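Local coordinates for protein 4-oxalocrotonate tautomerase family enzyme (Burkholderia sp. RPE67, PDB 6VVM) that belongs to the tautomerase superfamily and assembles as a trimer of chains that each carry two beta-alpha-beta units, at residues E78-I81 against A82-E86. Residues are numbered along the deposited sequence; the frame is centred on the assembly and turned at random.
Sequences EALI and AHLSE
Leu80 and Leu84 meet one turn apart on helix 74-92, the helix of the second beta-alpha-beta unit in this tautomerase fold. Their side chains cross at a slant, with Leu80 CD1 3.7 Å from Leu84 CG. Leu80 CG lies anti to the backbone N (chi1 -172°), beside the carbonyl carbon, and chi2 (58°) brings CD1 against Leu84. Both leucines are buried. Leu80 also packs on Leu68 and Ile103 of the sheet, and Leu84 lies against Leu23 and Thr27 of helix 13-31. The backbone beneath them is regular: Leu84 N donates a hydrogen bond to Leu80 O at 2.9 Å.

On another side of the helix, the ring of His83 turns an edge to Ala79 O, which lies in the ring plane. CD2 of His83 comes within 3.2 Å of Ala79 O, the same oxygen that accepts the backbone hydrogen bond from His83 N at 2.8 Å.

Ile81 and Ser85 face strand 100-106, where both touch Val101; both also pack on Gly54 of a second subunit. Ser85 is buried, and its hydroxyl folds back onto the backbone, with OG beside its own N (chi1 -63°). Ile81 O takes two hydrogen bonds, from opposite faces of its carbonyl plane: Ser85 N at 3.1 Å and Ser85 OG at 2.6 Å.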
# COMPACT_ATOMS: atom_id res chain seq x y z
N GLU A 78 -12.68 1.56 -15.89
CA GLU A 78 -12.46 2.80 -16.64
C GLU A 78 -13.24 3.96 -16.05
O GLU A 78 -12.72 5.08 -15.92
CB GLU A 78 -12.86 2.59 -18.10
CG GLU A 78 -12.53 3.73 -19.04
CD GLU A 78 -12.74 3.33 -20.49
OE1 GLU A 78 -13.53 4.01 -21.18
OE2 GLU A 78 -12.13 2.33 -20.93
N ALA A 79 -14.51 3.72 -15.68
CA ALA A 79 -15.31 4.77 -15.07
C ALA A 79 -14.76 5.14 -13.70
O ALA A 79 -14.70 6.32 -13.35
CB ALA A 79 -16.77 4.33 -14.97
N LEU A 80 -14.35 4.14 -12.92
CA LEU A 80 -13.71 4.40 -11.64
C LEU A 80 -12.48 5.30 -11.81
O LEU A 80 -12.34 6.30 -11.10
CB LEU A 80 -13.35 3.09 -10.94
CG LEU A 80 -12.84 3.24 -9.50
CD1 LEU A 80 -13.85 3.96 -8.59
CD2 LEU A 80 -12.46 1.90 -8.93
N ILE A 81 -11.61 4.96 -12.76
CA ILE A 81 -10.43 5.80 -13.04
C ILE A 81 -10.85 7.22 -13.38
O ILE A 81 -10.28 8.20 -12.87
CB ILE A 81 -9.58 5.18 -14.17
CG1 ILE A 81 -8.79 3.97 -13.66
CG2 ILE A 81 -8.65 6.23 -14.79
CD1 ILE A 81 -8.18 3.13 -14.78
N ALA A 82 -11.87 7.37 -14.23
CA ALA A 82 -12.26 8.71 -14.67
C ALA A 82 -12.83 9.51 -13.51
O ALA A 82 -12.49 10.69 -13.33
CB ALA A 82 -13.27 8.61 -15.81
N HIS A 83 -13.68 8.89 -12.69
CA HIS A 83 -14.35 9.60 -11.61
C HIS A 83 -13.40 9.92 -10.46
O HIS A 83 -13.46 11.02 -9.90
CB HIS A 83 -15.53 8.77 -11.08
CG HIS A 83 -16.78 8.90 -11.89
ND1 HIS A 83 -17.84 9.70 -11.51
CD2 HIS A 83 -17.17 8.29 -13.04
CE1 HIS A 83 -18.81 9.59 -12.40
NE2 HIS A 83 -18.44 8.74 -13.33
N LEU A 84 -12.55 8.98 -10.07
CA LEU A 84 -11.61 9.27 -8.99
C LEU A 84 -10.65 10.37 -9.41
O LEU A 84 -10.35 11.28 -8.62
CB LEU A 84 -10.84 8.00 -8.59
CG LEU A 84 -11.63 6.83 -7.95
CD1 LEU A 84 -10.69 5.63 -7.66
CD2 LEU A 84 -12.33 7.27 -6.68
N SER A 85 -10.21 10.33 -10.67
CA SER A 85 -9.24 11.30 -11.18
C SER A 85 -9.85 12.70 -11.21
O SER A 85 -9.29 13.64 -10.66
CB SER A 85 -8.77 10.90 -12.58
OG SER A 85 -8.09 9.65 -12.58
N GLU A 86 -11.04 12.83 -11.83
CA GLU A 86 -11.71 14.13 -11.92
C GLU A 86 -12.04 14.68 -10.54
O GLU A 86 -11.85 15.88 -10.28
CB GLU A 86 -12.98 14.03 -12.76
CG GLU A 86 -13.89 15.25 -12.64
CD GLU A 86 -13.25 16.51 -13.21
OE1 GLU A 86 -12.40 16.38 -14.12
OE2 GLU A 86 -13.58 17.63 -12.76